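Local coordinates for aspartate-semialdehyde dehydrogenase (PDB 2YV3), which probably catalyses the NADPH-dependent reductive dephosphorylation of L-aspartyl-4-phosphate to L-aspartate-semialdehyde, a shared step in the synthesis of lysine, methionine and threonine, at residues Met132-Leu137 / Lys216-Asp221; Val19-Asn24 / Ala44-Glu49; Thr169-Phe172 / Pro178-Glu181. All coordinates share one frame; numbering follows the deposited sequence.

Contact 1: residues Met132-Leu137 / Lys216-Asp221; sequences MALWPL and KIFGDD
One face of the F218 ring receives the edge of the W135 indole: CE3 of W135 stands 3.9 Å above the F218 plane, over the ring centre. CZ of F218 in turn lies at the indole edge, near the indole plane. This is a T-shaped (edge-to-face) aromatic pair, with 68° between the planes and 5.1 Å between the centroid of the six-membered indole ring and that of F218. It joins helix 125-141 to the C-terminal end of helix 205-219 in the dimerisation domain. The benzo edge does all the work on the tryptophan side; its second point of touch is CZ3 of W135, 4.1 Å from CG of F218.

W135 reaches across because its CG lies opposite the backbone N (chi1 176°), and the two side chains slide past each other in opposite directions. The backbones can therefore stay apart, with 8.0 Å between the CA atoms of W135 and F218. H138, one turn beyond L134 on the same helix, meets both rings, its plane about 20° from that of F218, and enlarges the pair into a small aromatic cluster. L134 and L137 also pack against F305 of strand 302-310.

A Schellman motif ends helix 205-219, with G219 at positive phi as its C-prime residue. NZ of K216 is hydrogen-bonded to the carbonyl oxygens of R96 and V101 and so ties this helix to that loop. L134 supplies the other apolar touch across the interface: its side chain meets the phenylalanine at about a right angle, CD2 of L134 coming to 4.2 Å from CE2 of F218, while the backbone O of L134 lies 4.0 Å from that same CE2.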
ATOM      1  N   MET A 132      10.541  -8.404 -13.359  1.00 24.60           N
ATOM      2  CA  MET A 132      10.473  -9.844 -13.322  1.00 30.06           C
ATOM      3  C   MET A 132       9.078 -10.317 -13.713  1.00 34.69           C
ATOM      4  O   MET A 132       8.891 -11.421 -14.219  1.00 41.98           O
ATOM      5  CB  MET A 132      10.814 -10.331 -11.918  1.00 30.55           C
ATOM      6  CG  MET A 132      11.224 -11.778 -11.882  1.00 36.32           C
ATOM      7  SD  MET A 132      12.918 -12.031 -12.416  1.00 33.91           S
ATOM      8  CE  MET A 132      13.315 -10.505 -13.393  1.00 15.95           C
ATOM      9  N   ALA A 133       8.091  -9.474 -13.467  1.00 31.66           N
ATOM     10  CA  ALA A 133       6.740  -9.829 -13.811  1.00 36.15           C
ATOM     11  C   ALA A 133       6.322  -9.049 -15.049  1.00 35.75           C
ATOM     12  O   ALA A 133       5.696  -9.604 -15.959  1.00 42.00           O
ATOM     13  CB  ALA A 133       5.803  -9.526 -12.645  1.00 39.73           C
ATOM     14  N   LEU A 134       6.692  -7.774 -15.103  1.00 26.27           N
ATOM     15  CA  LEU A 134       6.300  -6.936 -16.235  1.00 30.44           C
ATOM     16  C   LEU A 134       7.094  -7.185 -17.505  1.00 29.86           C
ATOM     17  O   LEU A 134       6.753  -6.675 -18.566  1.00 34.26           O
ATOM     18  CB  LEU A 134       6.381  -5.446 -15.875  1.00 25.50           C
ATOM     19  CG  LEU A 134       5.505  -4.573 -16.784  1.00 26.72           C
ATOM     20  CD1 LEU A 134       4.036  -4.768 -16.374  1.00 24.11           C
ATOM     21  CD2 LEU A 134       5.914  -3.110 -16.687  1.00 24.74           C
ATOM     22  N   TRP A 135       8.159  -7.963 -17.410  1.00 32.74           N
ATOM     23  CA  TRP A 135       8.928  -8.246 -18.603  1.00 28.68           C
ATOM     24  C   TRP A 135       8.103  -9.057 -19.608  1.00 31.26           C
ATOM     25  O   TRP A 135       7.896  -8.635 -20.750  1.00 25.31           O
ATOM     26  CB  TRP A 135      10.206  -9.021 -18.282  1.00 30.00           C
ATOM     27  CG  TRP A 135      10.866  -9.337 -19.553  1.00 29.65           C
ATOM     28  CD1 TRP A 135      11.298 -10.552 -19.981  1.00 28.72           C
ATOM     29  CD2 TRP A 135      11.029  -8.440 -20.649  1.00 19.04           C
ATOM     30  NE1 TRP A 135      11.709 -10.470 -21.289  1.00 24.58           N
ATOM     31  CE2 TRP A 135      11.554  -9.181 -21.721  1.00 17.91           C
ATOM     32  CE3 TRP A 135      10.778  -7.076 -20.827  1.00 15.53           C
ATOM     33  CZ2 TRP A 135      11.833  -8.612 -22.955  1.00 21.24           C
ATOM     34  CZ3 TRP A 135      11.055  -6.510 -22.043  1.00 24.56           C
ATOM     35  CH2 TRP A 135      11.578  -7.277 -23.099  1.00 24.40           C
ATOM     36  N   PRO A 136       7.622 -10.246 -19.191  1.00 29.63           N
ATOM     37  CA  PRO A 136       6.822 -11.088 -20.086  1.00 23.80           C
ATOM     38  C   PRO A 136       5.481 -10.508 -20.572  1.00 21.73           C
ATOM     39  O   PRO A 136       5.005 -10.871 -21.643  1.00 28.54           O
ATOM     40  CB  PRO A 136       6.670 -12.387 -19.289  1.00 14.76           C
ATOM     41  CG  PRO A 136       6.738 -11.924 -17.864  1.00 21.36           C
ATOM     42  CD  PRO A 136       7.835 -10.912 -17.890  1.00 15.42           C
ATOM     43  N   LEU A 137       4.874  -9.606 -19.812  1.00 18.50           N
ATOM     44  CA  LEU A 137       3.598  -9.017 -20.234  1.00 20.97           C
ATOM     45  C   LEU A 137       3.885  -8.072 -21.385  1.00 18.41           C
ATOM     46  O   LEU A 137       3.174  -8.026 -22.385  1.00 13.45           O
ATOM     47  CB  LEU A 137       2.950  -8.248 -19.080  1.00 23.71           C
ATOM     48  CG  LEU A 137       2.431  -9.043 -17.865  1.00 35.90           C
ATOM     49  CD1 LEU A 137       3.312 -10.268 -17.587  1.00 28.29           C
ATOM     50  CD2 LEU A 137       2.394  -8.117 -16.638  1.00 22.07           C
ATOM     51  N   LYS A 216      14.807   2.273 -19.873  1.00 25.74           N
ATOM     52  CA  LYS A 216      16.112   1.829 -20.356  1.00 23.89           C
ATOM     53  C   LYS A 216      16.252   0.303 -20.318  1.00 27.55           C
ATOM     54  O   LYS A 216      16.735  -0.309 -21.276  1.00 31.65           O
ATOM     55  CB  LYS A 216      17.236   2.461 -19.529  1.00 20.00           C
ATOM     56  CG  LYS A 216      18.631   2.023 -19.953  1.00 15.46           C
ATOM     57  CD  LYS A 216      19.683   2.514 -18.982  1.00 25.56           C
ATOM     58  CE  LYS A 216      21.075   2.182 -19.469  1.00 17.10           C
ATOM     59  NZ  LYS A 216      22.098   2.950 -18.699  1.00 29.07           N
ATOM     60  N   ILE A 217      15.839  -0.299 -19.204  1.00 27.54           N
ATOM     61  CA  ILE A 217      15.904  -1.747 -19.033  1.00 28.73           C
ATOM     62  C   ILE A 217      15.090  -2.443 -20.126  1.00 28.29           C
ATOM     63  O   ILE A 217      15.366  -3.577 -20.500  1.00 33.97           O
ATOM     64  CB  ILE A 217      15.377  -2.158 -17.634  1.00 26.02           C
ATOM     65  CG1 ILE A 217      16.307  -1.599 -16.556  1.00 19.39           C
ATOM     66  CG2 ILE A 217      15.278  -3.683 -17.522  1.00 20.36           C
ATOM     67  CD1 ILE A 217      15.717  -1.619 -15.185  1.00 21.63           C
ATOM     68  N   PHE A 218      14.089  -1.744 -20.645  1.00 28.19           N
ATOM     69  CA  PHE A 218      13.247  -2.273 -21.705  1.00 27.33           C
ATOM     70  C   PHE A 218      13.621  -1.591 -23.033  1.00 34.41           C
ATOM     71  O   PHE A 218      13.299  -2.074 -24.130  1.00 21.45           O
ATOM     72  CB  PHE A 218      11.778  -2.012 -21.361  1.00 21.01           C
ATOM     73  CG  PHE A 218      11.269  -2.831 -20.212  1.00 29.11           C
ATOM     74  CD1 PHE A 218      12.153  -3.450 -19.326  1.00 25.50           C
ATOM     75  CD2 PHE A 218       9.901  -2.950 -19.979  1.00 26.96           C
ATOM     76  CE1 PHE A 218      11.686  -4.167 -18.231  1.00 21.91           C
ATOM     77  CE2 PHE A 218       9.428  -3.665 -18.883  1.00 24.31           C
ATOM     78  CZ  PHE A 218      10.324  -4.276 -18.006  1.00 25.29           C
ATOM     79  N   GLY A 219      14.327  -0.473 -22.928  1.00 30.99           N
ATOM     80  CA  GLY A 219      14.701   0.239 -24.127  1.00 44.78           C
ATOM     81  C   GLY A 219      13.450   0.665 -24.879  1.00 54.81           C
ATOM     82  O   GLY A 219      13.273   0.324 -26.058  1.00 51.87           O
ATOM     83  N   ASP A 220      12.570   1.385 -24.175  1.00 57.10           N
ATOM     84  CA  ASP A 220      11.324   1.914 -24.740  1.00 54.12           C
ATOM     85  C   ASP A 220      10.930   3.138 -23.913  1.00 50.87           C
ATOM     86  O   ASP A 220      10.297   3.018 -22.868  1.00 45.94           O
ATOM     87  CB  ASP A 220      10.191   0.873 -24.695  1.00 54.08           C
ATOM     88  CG  ASP A 220       8.901   1.369 -25.376  1.00 47.15           C
ATOM     89  OD1 ASP A 220       8.510   2.529 -25.129  1.00 47.46           O
ATOM     90  OD2 ASP A 220       8.275   0.606 -26.147  1.00 32.60           O
ATOM     91  N   ASP A 221      11.322   4.310 -24.399  1.00 55.89           N
ATOM     92  CA  ASP A 221      11.044   5.578 -23.729  1.00 59.21           C
ATOM     93  C   ASP A 221       9.567   5.910 -23.877  1.00 59.01           C
ATOM     94  O   ASP A 221       9.100   6.902 -23.325  1.00 64.64           O
ATOM     95  CB  ASP A 221      11.838   6.720 -24.386  1.00 68.87           C
ATOM     96  CG  ASP A 221      13.240   6.307 -24.817  1.00 74.56           C
ATOM     97  OD1 ASP A 221      13.832   7.028 -25.655  1.00 71.82           O
ATOM     98  OD2 ASP A 221      13.756   5.279 -24.319  1.00 80.42           O
TER

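Contact 2: residues Val19-Asn24 / Ala44-Glu49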
ATOM      1  N   VAL A  19      23.714 -15.851  -1.135  1.00 22.62           N
ATOM      2  CA  VAL A  19      23.233 -16.326  -2.430  1.00 35.47           C
ATOM      3  C   VAL A  19      24.485 -16.782  -3.180  1.00 39.11           C
ATOM      4  O   VAL A  19      24.482 -17.824  -3.844  1.00 43.17           O
ATOM      5  CB  VAL A  19      22.489 -15.231  -3.284  1.00 26.17           C
ATOM      6  CG1 VAL A  19      21.670 -14.333  -2.382  1.00 25.07           C
ATOM      7  CG2 VAL A  19      23.472 -14.442  -4.136  1.00 30.64           C
ATOM      8  N   LEU A  20      25.563 -16.010  -3.041  1.00 38.20           N
ATOM      9  CA  LEU A  20      26.822 -16.327  -3.699  1.00 34.33           C
ATOM     10  C   LEU A  20      27.234 -17.705  -3.237  1.00 35.73           C
ATOM     11  O   LEU A  20      27.879 -18.460  -3.956  1.00 45.87           O
ATOM     12  CB  LEU A  20      27.885 -15.312  -3.319  1.00 28.12           C
ATOM     13  CG  LEU A  20      29.016 -15.152  -4.326  1.00 24.21           C
ATOM     14  CD1 LEU A  20      28.436 -14.999  -5.720  1.00 14.11           C
ATOM     15  CD2 LEU A  20      29.870 -13.938  -3.945  1.00 17.15           C
ATOM     16  N   GLU A  21      26.849 -18.033  -2.019  1.00 32.59           N
ATOM     17  CA  GLU A  21      27.150 -19.331  -1.467  1.00 29.59           C
ATOM     18  C   GLU A  21      26.119 -20.335  -2.021  1.00 39.86           C
ATOM     19  O   GLU A  21      26.483 -21.374  -2.584  1.00 40.13           O
ATOM     20  CB  GLU A  21      27.048 -19.237   0.042  1.00 18.66           C
ATOM     21  CG  GLU A  21      27.448 -20.471   0.787  1.00 35.79           C
ATOM     22  CD  GLU A  21      27.254 -20.318   2.283  1.00 32.58           C
ATOM     23  OE1 GLU A  21      27.694 -19.288   2.845  1.00 26.02           O
ATOM     24  OE2 GLU A  21      26.668 -21.231   2.897  1.00 27.66           O
ATOM     25  N   ALA A  22      24.836 -19.981  -1.889  1.00 34.40           N
ATOM     26  CA  ALA A  22      23.699 -20.812  -2.301  1.00 26.52           C
ATOM     27  C   ALA A  22      23.596 -21.199  -3.758  1.00 27.31           C
ATOM     28  O   ALA A  22      22.916 -22.167  -4.084  1.00 24.84           O
ATOM     29  CB  ALA A  22      22.380 -20.147  -1.871  1.00 33.41           C
ATOM     30  N   ARG A  23      24.222 -20.427  -4.636  1.00 34.33           N
ATOM     31  CA  ARG A  23      24.190 -20.724  -6.064  1.00 32.76           C
ATOM     32  C   ARG A  23      25.449 -21.499  -6.383  1.00 33.31           C
ATOM     33  O   ARG A  23      25.697 -21.859  -7.530  1.00 28.70           O
ATOM     34  CB  ARG A  23      24.193 -19.446  -6.904  1.00 30.87           C
ATOM     35  CG  ARG A  23      23.161 -18.409  -6.517  1.00 45.46           C
ATOM     36  CD  ARG A  23      22.372 -17.934  -7.732  1.00 36.29           C
ATOM     37  NE  ARG A  23      21.070 -18.592  -7.777  1.00 47.90           N
ATOM     38  CZ  ARG A  23      20.265 -18.608  -8.835  1.00 48.17           C
ATOM     39  NH1 ARG A  23      20.617 -18.002  -9.962  1.00 43.33           N
ATOM     40  NH2 ARG A  23      19.102 -19.230  -8.759  1.00 50.39           N
ATOM     41  N   ASN A  24      26.245 -21.737  -5.346  1.00 39.73           N
ATOM     42  CA  ASN A  24      27.512 -22.438  -5.477  1.00 34.81           C
ATOM     43  C   ASN A  24      28.348 -21.682  -6.478  1.00 24.38           C
ATOM     44  O   ASN A  24      28.901 -22.282  -7.397  1.00 35.25           O
ATOM     45  CB  ASN A  24      27.311 -23.874  -5.973  1.00 44.53           C
ATOM     46  CG  ASN A  24      26.351 -24.663  -5.109  1.00 51.14           C
ATOM     47  OD1 ASN A  24      25.133 -24.518  -5.226  1.00 47.85           O
ATOM     48  ND2 ASN A  24      26.896 -25.502  -4.222  1.00 55.34           N
ATOM     49  N   ALA A  44      30.956 -14.547   7.544  1.00 36.79           N
ATOM     50  CA  ALA A  44      31.065 -15.990   7.449  1.00 37.11           C
ATOM     51  C   ALA A  44      30.665 -16.470   6.082  1.00 30.38           C
ATOM     52  O   ALA A  44      29.648 -16.046   5.527  1.00 42.08           O
ATOM     53  CB  ALA A  44      30.178 -16.640   8.499  1.00 24.02           C
ATOM     54  N   PHE A  45      31.463 -17.375   5.551  1.00 17.50           N
ATOM     55  CA  PHE A  45      31.205 -17.921   4.245  1.00 26.72           C
ATOM     56  C   PHE A  45      31.547 -19.400   4.318  1.00 30.98           C
ATOM     57  O   PHE A  45      32.485 -19.792   5.011  1.00 29.33           O
ATOM     58  CB  PHE A  45      32.082 -17.201   3.218  1.00 30.47           C
ATOM     59  CG  PHE A  45      31.672 -17.440   1.804  1.00 29.27           C
ATOM     60  CD1 PHE A  45      30.352 -17.234   1.406  1.00 32.74           C
ATOM     61  CD2 PHE A  45      32.595 -17.868   0.867  1.00 19.01           C
ATOM     62  CE1 PHE A  45      29.959 -17.454   0.095  1.00 36.09           C
ATOM     63  CE2 PHE A  45      32.215 -18.089  -0.449  1.00 30.46           C
ATOM     64  CZ  PHE A  45      30.896 -17.883  -0.839  1.00 35.04           C
ATOM     65  N   ARG A  46      30.786 -20.222   3.610  1.00 30.70           N
ATOM     66  CA  ARG A  46      31.016 -21.657   3.632  1.00 35.42           C
ATOM     67  C   ARG A  46      31.347 -22.134   5.071  1.00 40.41           C
ATOM     68  O   ARG A  46      32.046 -23.138   5.280  1.00 43.49           O
ATOM     69  CB  ARG A  46      32.128 -22.008   2.644  1.00 30.32           C
ATOM     70  CG  ARG A  46      31.723 -21.782   1.187  1.00 37.64           C
ATOM     71  CD  ARG A  46      32.777 -22.319   0.210  1.00 27.18           C
ATOM     72  NE  ARG A  46      32.323 -22.296  -1.184  1.00 41.29           N
ATOM     73  CZ  ARG A  46      32.633 -21.356  -2.084  1.00 37.58           C
ATOM     74  NH1 ARG A  46      33.415 -20.344  -1.749  1.00 25.86           N
ATOM     75  NH2 ARG A  46      32.145 -21.424  -3.320  1.00 27.07           N
ATOM     76  N   GLY A  47      30.812 -21.401   6.051  1.00 29.78           N
ATOM     77  CA  GLY A  47      31.010 -21.720   7.449  1.00 22.69           C
ATOM     78  C   GLY A  47      32.350 -21.231   7.931  1.00 30.02           C
ATOM     79  O   GLY A  47      32.630 -21.164   9.130  1.00 23.62           O
ATOM     80  N   GLU A  48      33.189 -20.884   6.970  1.00 31.10           N
ATOM     81  CA  GLU A  48      34.525 -20.400   7.262  1.00 38.12           C
ATOM     82  C   GLU A  48      34.464 -18.885   7.469  1.00 38.44           C
ATOM     83  O   GLU A  48      33.731 -18.167   6.775  1.00 42.08           O
ATOM     84  CB  GLU A  48      35.448 -20.757   6.093  1.00 44.29           C
ATOM     85  CG  GLU A  48      35.104 -22.124   5.468  1.00 54.75           C
ATOM     86  CD  GLU A  48      35.635 -22.297   4.046  1.00 57.70           C
ATOM     87  OE1 GLU A  48      35.413 -21.398   3.203  1.00 54.80           O
ATOM     88  OE2 GLU A  48      36.265 -23.341   3.774  1.00 61.63           O
ATOM     89  N   GLU A  49      35.227 -18.408   8.443  1.00 40.80           N
ATOM     90  CA  GLU A  49      35.292 -16.983   8.761  1.00 39.49           C
ATOM     91  C   GLU A  49      36.251 -16.247   7.797  1.00 31.48           C
ATOM     92  O   GLU A  49      37.321 -16.738   7.475  1.00 28.11           O
ATOM     93  CB  GLU A  49      35.737 -16.837  10.215  1.00 42.31           C
ATOM     94  CG  GLU A  49      36.500 -18.078  10.727  1.00 45.91           C
ATOM     95  CD  GLU A  49      35.600 -19.131  11.388  1.00 40.06           C
ATOM     96  OE1 GLU A  49      35.116 -18.896  12.518  1.00 35.79           O
ATOM     97  OE2 GLU A  49      35.375 -20.199  10.784  1.00 38.76           O
TER
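The last turn of helix 11-22 faces the tip of a beta hairpin, E21 and R46 being nearest with their CA atoms 6.8 Å apart; a type I' turn from F45 to E48 puts both R46 and G47 at positive phi. E21 carries most of the helix side. Its CG lies opposite the backbone N (chi1 -175°) and the chain runs out straight beyond it, so that the side chain passes alongside F45 in the opposite sense and delivers its carboxylate to the hairpin. There OE1 of E21 accepts a weak hydrogen bond from the backbone N of R46, at 3.3 Å with an N-H...O angle of 148°.

CB of E21 touches the phenyl, 3.4 Å from CE1 of F45, with CG beyond it. The carboxylate is turned 74° from the phenyl plane. L20 meets the phenyl at the edge, near its plane, its carbonyl C 4.3 Å from CE1 of F45.

Both elements belong to the Rossmann-type NADP-binding domain: the predicted NADP(+) residues T9 to V12 span the glycine-containing loop and the first turn of helix 11-22, and strand 42-45 is the outermost strand, antiparallel to 48-54, which pairs parallel with 31-34. V19 and L20 pack on A320 of helix 319-327. Helix 11-22 is closed by a Schellman motif, N24 having positive phi and its N bonding back to E21 O.

R46 lays its own CG over one face of the F45 ring, 4.0 Å above the plane and offset toward the rim, and sends NH2 on to a weak hydrogen bond with F25 O.

Contact 3: residues Thr169-Phe172 / Pro178-Glu181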
ATOM      1  N   THR A 169       8.539  -0.842  17.039  1.00 16.68           N
ATOM      2  CA  THR A 169       7.209  -1.421  17.145  1.00 14.92           C
ATOM      3  C   THR A 169       7.105  -2.017  18.545  1.00 19.33           C
ATOM      4  O   THR A 169       6.017  -2.160  19.099  1.00 15.34           O
ATOM      5  CB  THR A 169       6.974  -2.531  16.084  1.00 21.85           C
ATOM      6  OG1 THR A 169       7.340  -2.052  14.784  1.00 16.20           O
ATOM      7  CG2 THR A 169       5.504  -2.930  16.049  1.00 10.23           C
ATOM      8  N   HIS A 170       8.260  -2.333  19.119  1.00 17.34           N
ATOM      9  CA  HIS A 170       8.317  -2.926  20.449  1.00 25.52           C
ATOM     10  C   HIS A 170       7.980  -1.931  21.550  1.00 22.68           C
ATOM     11  O   HIS A 170       7.170  -2.205  22.445  1.00 13.07           O
ATOM     12  CB  HIS A 170       9.701  -3.526  20.709  1.00 32.54           C
ATOM     13  CG  HIS A 170       9.687  -4.631  21.720  1.00 50.36           C
ATOM     14  ND1 HIS A 170      10.482  -5.754  21.610  1.00 56.82           N
ATOM     15  CD2 HIS A 170       8.950  -4.798  22.845  1.00 46.96           C
ATOM     16  CE1 HIS A 170      10.234  -6.565  22.624  1.00 57.60           C
ATOM     17  NE2 HIS A 170       9.306  -6.008  23.387  1.00 55.92           N
ATOM     18  N   ARG A 171       8.620  -0.775  21.497  1.00 21.20           N
ATOM     19  CA  ARG A 171       8.356   0.248  22.487  1.00 26.72           C
ATOM     20  C   ARG A 171       6.922   0.751  22.295  1.00 25.14           C
ATOM     21  O   ARG A 171       6.233   1.051  23.266  1.00 26.50           O
ATOM     22  CB  ARG A 171       9.392   1.360  22.350  1.00 32.34           C
ATOM     23  CG  ARG A 171      10.797   0.959  22.837  1.00 19.83           C
ATOM     24  CD  ARG A 171      11.795   2.021  22.417  1.00 34.34           C
ATOM     25  NE  ARG A 171      11.240   3.356  22.635  1.00 47.11           N
ATOM     26  CZ  ARG A 171      11.562   4.434  21.924  1.00 54.40           C
ATOM     27  NH1 ARG A 171      12.446   4.337  20.939  1.00 56.06           N
ATOM     28  NH2 ARG A 171      10.996   5.609  22.192  1.00 57.32           N
ATOM     29  N   PHE A 172       6.469   0.801  21.042  1.00 32.01           N
ATOM     30  CA  PHE A 172       5.094   1.212  20.727  1.00 32.95           C
ATOM     31  C   PHE A 172       4.142   0.371  21.607  1.00 35.54           C
ATOM     32  O   PHE A 172       3.401   0.909  22.423  1.00 35.49           O
ATOM     33  CB  PHE A 172       4.778   0.958  19.237  1.00 29.08           C
ATOM     34  CG  PHE A 172       3.405   1.426  18.821  1.00 25.25           C
ATOM     35  CD1 PHE A 172       3.149   2.773  18.600  1.00 22.97           C
ATOM     36  CD2 PHE A 172       2.340   0.531  18.754  1.00 28.46           C
ATOM     37  CE1 PHE A 172       1.850   3.227  18.333  1.00 23.64           C
ATOM     38  CE2 PHE A 172       1.034   0.975  18.486  1.00 24.01           C
ATOM     39  CZ  PHE A 172       0.789   2.322  18.280  1.00 12.93           C
ATOM     40  N   PRO A 178       7.309   6.121  19.707  1.00 53.63           N
ATOM     41  CA  PRO A 178       8.387   5.691  18.814  1.00 47.99           C
ATOM     42  C   PRO A 178       9.417   6.776  18.534  1.00 35.41           C
ATOM     43  O   PRO A 178       9.079   7.924  18.276  1.00 30.57           O
ATOM     44  CB  PRO A 178       7.633   5.226  17.556  1.00 52.49           C
ATOM     45  CG  PRO A 178       6.323   5.979  17.623  1.00 49.68           C
ATOM     46  CD  PRO A 178       5.991   5.882  19.086  1.00 51.76           C
ATOM     47  N   LYS A 179      10.681   6.390  18.617  1.00 31.77           N
ATOM     48  CA  LYS A 179      11.799   7.290  18.362  1.00 45.52           C
ATOM     49  C   LYS A 179      12.208   7.198  16.887  1.00 52.86           C
ATOM     50  O   LYS A 179      13.164   6.485  16.553  1.00 57.64           O
ATOM     51  CB  LYS A 179      13.007   6.892  19.215  1.00 44.14           C
ATOM     52  CG  LYS A 179      12.943   7.248  20.679  1.00 48.80           C
ATOM     53  CD  LYS A 179      14.127   6.636  21.431  1.00 56.80           C
ATOM     54  CE  LYS A 179      15.469   6.936  20.743  1.00 64.99           C
ATOM     55  NZ  LYS A 179      16.646   6.258  21.380  1.00 66.42           N
ATOM     56  N   ALA A 180      11.489   7.895  16.008  1.00 49.81           N
ATOM     57  CA  ALA A 180      11.810   7.878  14.583  1.00 42.36           C
ATOM     58  C   ALA A 180      13.232   8.394  14.362  1.00 41.09           C
ATOM     59  O   ALA A 180      13.585   9.478  14.838  1.00 35.78           O
ATOM     60  CB  ALA A 180      10.825   8.743  13.824  1.00 48.98           C
ATOM     61  N   GLU A 181      14.043   7.626  13.636  1.00 34.12           N
ATOM     62  CA  GLU A 181      15.424   8.021  13.385  1.00 34.42           C
ATOM     63  C   GLU A 181      15.904   7.623  12.014  1.00 29.82           C
ATOM     64  O   GLU A 181      16.631   8.369  11.370  1.00 39.14           O
ATOM     65  CB  GLU A 181      16.377   7.358  14.374  1.00 41.23           C
ATOM     66  CG  GLU A 181      15.833   7.112  15.766  1.00 52.43           C
ATOM     67  CD  GLU A 181      16.269   8.164  16.764  1.00 57.62           C
ATOM     68  OE1 GLU A 181      16.651   7.764  17.889  1.00 50.11           O
ATOM     69  OE2 GLU A 181      16.221   9.377  16.426  1.00 57.66           O
TER
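This is a surface contact between a helix end and the chain that folds back on it: R171 and F172, in the last turns of helix 159-173, meet P178 and K179 early in the loop leading toward helix 205-219. Only five residues separate the segments, and the CA atoms of F172 and P178 are 5.9 Å apart.

F172 gives an apolar touch. Its CD1 lies 4.2 Å from CD of P178, and the proline carbon sits at the edge of the phenyl, near the ring plane.

R171 reaches over the returning chain with its CG opposite the carbonyl carbon (chi1 -72°) and a bend at chi3 that brings the guanidinium round. One face of this group lies over CA of P178, and NH2 of R171 is 4.2 Å from C of P178. The aliphatic part of K179 crosses it obliquely and, as modelled, has CB at the guanidinium edge, in plane. The carbons of K179 and the guanidinium are placed too close together, so this whole overlap is doubtful in detail.

E168, one turn earlier on the helix, ties both sides together: OE1 forms a salt bridge with R171 NH1, and OE2 accepts a hydrogen bond from K179 N. The helix also borders the dimer interface, where T169 packs on T169 of the second subunit, F172 on L235 of that subunit, and H170 meets its H174.

NZ of K179 forms a long salt bridge with OE1 of E181, at 3.8 Å. As modelled, K179 NZ is 4.6 Å from NH1 of R171, a like charge; any repulsion would probably be eased by E168, bound to R171, and by E181, the long partner of K179.

Contacts 1 and 2 are partly buried and contact 3 lies at the surface; no two of them touch. Contact 2 belongs to the cofactor-binding part of the chain and joins a helix to a hairpin tip, whereas contacts 1 and 3 fall within the dimerisation domain, on successive helices, with centres about 39 Å apart. Chemistry follows place. Contact 1 is aromatic and aliphatic throughout, contact 2 mixes a phenyl with one weak carboxylate-to-backbone bond, and contact 3 combines a proline–phenylalanine touch with charged side chains that have acidic partners close by. Of the three, contact 3 alone has residues within reach of the second subunit.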